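Local coordinates for protein carboxypeptidase 1 (Deinococcus radiodurans str. R1, PDB 5GIV) that probably releases amino acids one at a time from the C-terminus of peptides, with broad specificity, as a zinc-dependent metallocarboxypeptidase of the M32 family, at residues 85-88 with 89-93; 421-424 with 425-429; 487-490 with 491-495. All blocks are in the same frame, centred on the assembly; numbering follows the deposited sequence.

Interaction 1 (85-88 with 89-93); sequences RMVQ and VARQD
Arg-85 and Val-89, one turn apart on helix 81-99, make an i to i+4 side-chain contact on the polar flank of the helix, its centre about 24 Å from the centre of the chain. A methyl of Val-89 sits under the guanidinium: CG2 lies 3.5 Å from Arg-85 CZ, over the middle of one face. The bend of the arginine at chi2 (62°) turns its chain forward along the helix and lays the flat group over the valine of the next turn. With that face taken by carbon, the polar work is done round the rim. Arg-85 NH1 donates to Gln-88 OE1 at 2.8 Å, in the guanidinium plane but well above the plane of the amide. The same NH1 gives a bond to a water, which in turn donates to Gln-92 OE1 at 3.2 Å, so one nitrogen links two glutamines. Those glutamines run side by side with their amides 29° apart, and Gln-92 NE2 comes to 3.5 Å from Gln-88 CG. This is the amphipathic pattern of a helix on the outside of a largely helical fold: on the buried flank Met-86, Val-87 and Ala-90 pack against Trp-17 of helix 8-36. The far end of Arg-85 ties the helix to the loop before helix 472-480, its NH2 bonding to the carbonyl oxygen of Arg-468. Replacing Arg-85 by a leucine would probably leave that carbonyl and Gln-88 OE1 without their donors and set the glutamine amide free to turn. Beneath the side chains, Val-89 N bonds to Arg-85 O at 2.8 Å.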
loop_
_atom_site.group_PDB
_atom_site.type_symbol
_atom_site.label_atom_id
_atom_site.label_comp_id
_atom_site.label_asym_id
_atom_site.label_seq_id
_atom_site.Cartn_x
_atom_site.Cartn_y
_atom_site.Cartn_z
ATOM N N ARG A 85 29.787 -15.232 -8.045
ATOM C CA ARG A 85 29.195 -15.215 -6.709
ATOM C C ARG A 85 27.666 -15.137 -6.774
ATOM O O ARG A 85 26.976 -15.800 -5.991
ATOM C CB ARG A 85 29.782 -14.057 -5.898
ATOM C CG ARG A 85 29.176 -13.861 -4.514
ATOM C CD ARG A 85 29.363 -15.050 -3.579
ATOM N NE ARG A 85 28.804 -14.718 -2.274
ATOM C CZ ARG A 85 28.550 -15.588 -1.299
ATOM N NH1 ARG A 85 28.808 -16.875 -1.462
ATOM N NH2 ARG A 85 28.027 -15.163 -0.151
ATOM N N MET A 86 27.116 -14.346 -7.704
ATOM C CA MET A 86 25.667 -14.333 -7.893
ATOM C C MET A 86 25.153 -15.731 -8.190
ATOM O O MET A 86 24.146 -16.174 -7.627
ATOM C CB MET A 86 25.274 -13.393 -9.031
ATOM C CG MET A 86 25.393 -11.919 -8.727
ATOM S SD MET A 86 24.846 -10.916 -10.126
ATOM C CE MET A 86 23.186 -11.524 -10.277
ATOM N N VAL A 87 25.839 -16.442 -9.089
ATOM C CA VAL A 87 25.433 -17.798 -9.435
ATOM C C VAL A 87 25.559 -18.711 -8.228
ATOM O O VAL A 87 24.669 -19.524 -7.952
ATOM C CB VAL A 87 26.267 -18.304 -10.627
ATOM C CG1 VAL A 87 26.021 -19.781 -10.867
ATOM C CG2 VAL A 87 25.924 -17.501 -11.869
ATOM N N GLN A 88 26.650 -18.579 -7.476
ATOM C CA GLN A 88 26.818 -19.406 -6.288
ATOM C C GLN A 88 25.692 -19.147 -5.293
ATOM O O GLN A 88 25.105 -20.083 -4.740
ATOM C CB GLN A 88 28.183 -19.145 -5.655
ATOM C CG GLN A 88 28.460 -20.005 -4.442
ATOM C CD GLN A 88 29.760 -19.641 -3.747
ATOM O OE1 GLN A 88 30.009 -18.476 -3.426
ATOM N NE2 GLN A 88 30.614 -20.638 -3.536
ATOM N N VAL A 89 25.386 -17.871 -5.047
ATOM C CA VAL A 89 24.309 -17.528 -4.126
ATOM C C VAL A 89 22.963 -18.019 -4.657
ATOM O O VAL A 89 22.147 -18.569 -3.907
ATOM C CB VAL A 89 24.306 -16.009 -3.868
ATOM C CG1 VAL A 89 23.002 -15.572 -3.196
ATOM C CG2 VAL A 89 25.524 -15.620 -3.018
ATOM N N ALA A 90 22.703 -17.817 -5.951
ATOM C CA ALA A 90 21.453 -18.295 -6.533
ATOM C C ALA A 90 21.319 -19.808 -6.400
ATOM O O ALA A 90 20.229 -20.317 -6.110
ATOM C CB ALA A 90 21.351 -17.875 -7.998
ATOM N N ARG A 91 22.410 -20.547 -6.621
ATOM C CA ARG A 91 22.336 -22.001 -6.504
ATOM C C ARG A 91 22.157 -22.434 -5.055
ATOM O O ARG A 91 21.456 -23.416 -4.787
ATOM C CB ARG A 91 23.589 -22.662 -7.097
ATOM C CG ARG A 91 23.886 -22.282 -8.540
ATOM C CD ARG A 91 24.153 -23.494 -9.439
ATOM N NE ARG A 91 25.428 -24.161 -9.173
ATOM C CZ ARG A 91 25.552 -25.431 -8.792
ATOM N NH1 ARG A 91 24.476 -26.195 -8.635
ATOM N NH2 ARG A 91 26.759 -25.943 -8.572
ATOM N N GLN A 92 22.762 -21.715 -4.108
ATOM C CA GLN A 92 22.538 -22.040 -2.704
ATOM C C GLN A 92 21.088 -21.787 -2.309
ATOM O O GLN A 92 20.488 -22.594 -1.590
ATOM C CB GLN A 92 23.493 -21.243 -1.814
ATOM C CG GLN A 92 24.948 -21.667 -1.961
ATOM C CD GLN A 92 25.928 -20.739 -1.251
ATOM O OE1 GLN A 92 25.540 -19.726 -0.659
ATOM N NE2 GLN A 92 27.212 -21.073 -1.331
ATOM N N ASP A 93 20.506 -20.669 -2.768
ATOM C CA ASP A 93 19.084 -20.438 -2.528
ATOM C C ASP A 93 18.255 -21.503 -3.234
ATOM O O ASP A 93 17.308 -22.057 -2.663
ATOM C CB ASP A 93 18.662 -19.049 -3.019
ATOM C CG ASP A 93 19.378 -17.913 -2.300
ATOM O OD1 ASP A 93 19.981 -18.130 -1.224
ATOM O OD2 ASP A 93 19.315 -16.776 -2.815
HETATM O O HOH W 1 28.207 -18.591 0.710
#

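Interaction 2 (421-424 with 425-429); sequences GYTI and GNVLS
Because chi1 of Ile-424 (-60°, measured to CG1) sets CG1 anti to the carbonyl carbon, CG2 falls anti to the backbone N and points along the helix toward Leu-428, whose own chi1 of -74° sets CG anti to the carbonyl carbon and brings CD1 back to meet it. The two branches lie alongside each other, pointing the same way, and Ile-424 CG2 touches Leu-428 CD1 at 4.0 Å. Beside them Leu-428 N bonds to Ile-424 O at 2.9 Å, the straightest of the four backbone bonds joining 421-424 to 425-429 (170° at the hydrogen). Val-427 brings CG2 to 3.3 Å from Thr-423 O, while Asn-426 folds its amide back toward Tyr-422 O, with ND2 at 3.6 Å. The working polar partner of that amide is Asn-358, whose OD1 is bonded both by Asn-426 ND2 and by Thr-423 OG1, so that one oxygen gathers two side chains of successive helical turns. Ser-429 turns its hydroxyl inward and donates from OG to Asn-426 O at 2.7 Å, which satisfies a buried group within its own helix. Tyr-422 leads out of this segment toward the catalytic metal of the HExxH enzyme: its side chain is about 4 Å from that of the zinc ligand Glu-296 and about 5 Å from the zinc ion at the nearest atoms, with OH bonded to His-409. Buried on several sides, this first part of helix 420-439 meets helix 292-306 through Tyr-422 and Leu-428, helix 357-372 through Tyr-422 and Thr-423, and helix 169-193 through Thr-423 and Val-427.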
loop_
_atom_site.group_PDB
_atom_site.type_symbol
_atom_site.label_atom_id
_atom_site.label_comp_id
_atom_site.label_asym_id
_atom_site.label_seq_id
_atom_site.Cartn_x
_atom_site.Cartn_y
_atom_site.Cartn_z
ATOM N N GLY A 421 20.302 -13.636 16.688
ATOM C CA GLY A 421 20.653 -12.545 15.793
ATOM C C GLY A 421 20.570 -11.173 16.445
ATOM O O GLY A 421 21.358 -10.279 16.122
ATOM N N TYR A 422 19.617 -10.980 17.364
ATOM C CA TYR A 422 19.520 -9.696 18.049
ATOM C C TYR A 422 20.786 -9.410 18.847
ATOM O O TYR A 422 21.289 -8.280 18.852
ATOM C CB TYR A 422 18.301 -9.672 18.973
ATOM C CG TYR A 422 16.976 -9.861 18.264
ATOM C CD1 TYR A 422 16.478 -8.884 17.410
ATOM C CD2 TYR A 422 16.208 -10.995 18.482
ATOM C CE1 TYR A 422 15.270 -9.037 16.770
ATOM C CE2 TYR A 422 14.996 -11.164 17.844
ATOM C CZ TYR A 422 14.528 -10.180 16.987
ATOM O OH TYR A 422 13.317 -10.341 16.344
ATOM N N THR A 423 21.320 -10.424 19.529
ATOM C CA THR A 423 22.523 -10.213 20.327
ATOM C C THR A 423 23.756 -10.125 19.445
ATOM O O THR A 423 24.661 -9.326 19.706
ATOM C CB THR A 423 22.672 -11.326 21.360
ATOM O OG1 THR A 423 21.689 -11.149 22.384
ATOM C CG2 THR A 423 24.065 -11.313 21.983
ATOM N N ILE A 424 23.792 -10.929 18.389
ATOM C CA ILE A 424 24.861 -10.808 17.412
ATOM C C ILE A 424 24.899 -9.396 16.847
ATOM O O ILE A 424 25.969 -8.809 16.681
ATOM C CB ILE A 424 24.685 -11.885 16.321
ATOM C CG1 ILE A 424 24.741 -13.273 16.963
ATOM C CG2 ILE A 424 25.734 -11.737 15.229
ATOM C CD1 ILE A 424 24.424 -14.395 16.006
ATOM N N GLY A 425 23.730 -8.824 16.552
ATOM C CA GLY A 425 23.692 -7.453 16.072
ATOM C C GLY A 425 24.239 -6.470 17.088
ATOM O O GLY A 425 24.954 -5.530 16.738
ATOM N N ASN A 426 23.912 -6.673 18.364
ATOM C CA ASN A 426 24.447 -5.796 19.399
ATOM C C ASN A 426 25.973 -5.840 19.405
ATOM O O ASN A 426 26.643 -4.799 19.493
ATOM C CB ASN A 426 23.901 -6.195 20.770
ATOM C CG ASN A 426 22.505 -5.672 21.024
ATOM O OD1 ASN A 426 22.106 -4.629 20.496
ATOM N ND2 ASN A 426 21.765 -6.378 21.876
ATOM N N VAL A 427 26.540 -7.047 19.340
ATOM C CA VAL A 427 27.992 -7.186 19.351
ATOM C C VAL A 427 28.594 -6.487 18.137
ATOM O O VAL A 427 29.481 -5.630 18.260
ATOM C CB VAL A 427 28.381 -8.674 19.396
ATOM C CG1 VAL A 427 29.881 -8.837 19.316
ATOM C CG2 VAL A 427 27.832 -9.335 20.652
ATOM N N LEU A 428 28.089 -6.816 16.946
ATOM C CA LEU A 428 28.683 -6.302 15.719
ATOM C C LEU A 428 28.527 -4.793 15.585
ATOM O O LEU A 428 29.350 -4.150 14.924
ATOM C CB LEU A 428 28.070 -7.012 14.513
ATOM C CG LEU A 428 28.518 -8.455 14.287
ATOM C CD1 LEU A 428 27.824 -9.046 13.075
ATOM C CD2 LEU A 428 30.034 -8.518 14.110
ATOM N N SER A 429 27.509 -4.204 16.217
ATOM C CA SER A 429 27.300 -2.763 16.090
ATOM C C SER A 429 28.529 -1.982 16.546
ATOM O O SER A 429 28.981 -1.061 15.856
ATOM C CB SER A 429 26.057 -2.330 16.877
ATOM O OG SER A 429 26.240 -2.457 18.275
#

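Interaction 3 (487-490 with 491-495); sequences GPYL and KYLRG
A methyl of Leu-493 set over the aromatic face of Tyr-489 forms the tight side of this contact, a CH-pi pairing across one helical turn. Leu-493 CD1 stands 3.8 Å from the centroid of the Tyr-489 ring and 24° off its normal, shifted toward the hydroxyl end, where it is 3.5 Å from Tyr-489 CZ. The ring reaches this place because its CG is anti to the backbone N (chi1 -180°), while the leucine, with CG anti to the carbonyl carbon, leans back along the helix to cover it. Both side chains are buried, and the phenol is anchored beyond the pair by a bond between Tyr-489 OH and Asn-358 ND2. The other side is looser. Arg-494 runs out extended, and its guanidinium lies with one face over Leu-490 CB, NH1 coming only to 4.0 Å of that carbon. Lys-491 is exposed and stretches away from the earlier turn, keeping just its CB near Gly-487 O, at 3.5 Å. Tyr-492 falls between the two: its ring edge, through CD2, faces Tyr-489 O at 4.0 Å, and its OH bonds to Glu-354 and Lys-496. Gly-487 O receives Lys-491 N at 2.9 Å in a nearly straight bond, opening the run of i to i+4 backbone bonds; Pro-488, in the first turn, has no N-H to offer. The split between inward aromatic and aliphatic side chains and outward basic ones is that of an amphipathic helix laid on a helical core, here helix 487-501, packed on helices 169-193 and 420-439.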
loop_
_atom_site.group_PDB
_atom_site.type_symbol
_atom_site.label_atom_id
_atom_site.label_comp_id
_atom_site.label_asym_id
_atom_site.label_seq_id
_atom_site.Cartn_x
_atom_site.Cartn_y
_atom_site.Cartn_z
ATOM N N GLY A 487 34.791 -7.937 22.080
ATOM C CA GLY A 487 35.721 -7.002 22.656
ATOM C C GLY A 487 35.257 -5.571 22.520
ATOM O O GLY A 487 35.018 -4.878 23.509
ATOM N N PRO A 488 35.130 -5.096 21.278
ATOM C CA PRO A 488 34.720 -3.693 21.083
ATOM C C PRO A 488 33.396 -3.378 21.750
ATOM O O PRO A 488 33.213 -2.278 22.290
ATOM C CB PRO A 488 34.653 -3.560 19.552
ATOM C CG PRO A 488 35.547 -4.661 19.037
ATOM C CD PRO A 488 35.390 -5.790 20.005
ATOM N N TYR A 489 32.472 -4.342 21.735
ATOM C CA TYR A 489 31.170 -4.168 22.369
ATOM C C TYR A 489 31.303 -3.973 23.872
ATOM O O TYR A 489 30.734 -3.034 24.436
ATOM C CB TYR A 489 30.287 -5.375 22.044
ATOM C CG TYR A 489 28.887 -5.354 22.621
ATOM C CD1 TYR A 489 28.012 -4.304 22.349
ATOM C CD2 TYR A 489 28.407 -6.431 23.368
ATOM C CE1 TYR A 489 26.721 -4.301 22.855
ATOM C CE2 TYR A 489 27.118 -6.439 23.873
ATOM C CZ TYR A 489 26.277 -5.374 23.609
ATOM O OH TYR A 489 24.995 -5.382 24.098
ATOM N N LEU A 490 32.052 -4.852 24.545
ATOM C CA LEU A 490 32.176 -4.736 25.994
ATOM C C LEU A 490 32.965 -3.496 26.382
ATOM O O LEU A 490 32.664 -2.853 27.393
ATOM C CB LEU A 490 32.819 -5.991 26.578
ATOM C CG LEU A 490 32.010 -7.276 26.371
ATOM C CD1 LEU A 490 32.728 -8.470 26.974
ATOM C CD2 LEU A 490 30.579 -7.135 26.935
ATOM N N LYS A 491 33.967 -3.133 25.585
ATOM C CA LYS A 491 34.710 -1.915 25.875
ATOM C C LYS A 491 33.811 -0.689 25.782
ATOM O O LYS A 491 33.880 0.207 26.630
ATOM C CB LYS A 491 35.879 -1.762 24.905
ATOM C CG LYS A 491 36.672 -0.502 25.178
ATOM C CD LYS A 491 37.807 -0.286 24.195
ATOM C CE LYS A 491 38.446 1.078 24.469
ATOM N NZ LYS A 491 39.404 1.530 23.410
ATOM N N TYR A 492 32.938 -0.653 24.769
ATOM C CA TYR A 492 32.047 0.485 24.578
ATOM C C TYR A 492 31.089 0.646 25.753
ATOM O O TYR A 492 30.903 1.754 26.263
ATOM C CB TYR A 492 31.282 0.332 23.257
ATOM C CG TYR A 492 29.907 0.973 23.255
ATOM C CD1 TYR A 492 29.768 2.352 23.284
ATOM C CD2 TYR A 492 28.753 0.198 23.198
ATOM C CE1 TYR A 492 28.535 2.945 23.278
ATOM C CE2 TYR A 492 27.502 0.783 23.190
ATOM C CZ TYR A 492 27.399 2.162 23.232
ATOM O OH TYR A 492 26.165 2.771 23.239
ATOM N N LEU A 493 30.465 -0.448 26.193
ATOM C CA LEU A 493 29.485 -0.357 27.271
ATOM C C LEU A 493 30.157 -0.014 28.595
ATOM O O LEU A 493 29.721 0.901 29.313
ATOM C CB LEU A 493 28.715 -1.670 27.375
ATOM C CG LEU A 493 27.786 -2.010 26.213
ATOM C CD1 LEU A 493 27.233 -3.412 26.402
ATOM C CD2 LEU A 493 26.662 -0.988 26.117
ATOM N N ARG A 494 31.249 -0.719 28.917
ATOM C CA ARG A 494 31.971 -0.434 30.154
ATOM C C ARG A 494 32.389 1.030 30.205
ATOM O O ARG A 494 32.234 1.696 31.236
ATOM C CB ARG A 494 33.193 -1.343 30.250
ATOM C CG ARG A 494 32.868 -2.785 30.590
ATOM C CD ARG A 494 34.110 -3.667 30.545
ATOM N NE ARG A 494 33.862 -4.987 31.124
ATOM C CZ ARG A 494 34.444 -6.114 30.711
ATOM N NH1 ARG A 494 35.315 -6.094 29.703
ATOM N NH2 ARG A 494 34.155 -7.265 31.306
ATOM N N GLY A 495 32.881 1.561 29.086
ATOM C CA GLY A 495 33.272 2.960 29.059
ATOM C C GLY A 495 32.086 3.898 29.187
ATOM O O GLY A 495 32.126 4.873 29.944
#

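In the fold
All three are single-helix contacts built on i to i+4 bonds, and their side chains show how depth sets chemistry. Interaction 2 is core, about 9 Å from the chain centre and beside the zinc; its contacts are mainly aliphatic, with its polar side chains mostly bonded to other parts of the chain. Interactions 1 and 3 are half buried, pairing an inward apolar flank with outward charged or amide groups; a water joins two of the outward polar groups in interaction 1. Interactions 2 and 3 touch, Tyr-489 packing on Val-427; helix 169-193 holds both, and Asn-358 serves both through different amide atoms. Interaction 1 stands apart, about 15 Å from interaction 2 between nearest atoms, and packs on helices 8-36 and 64-75.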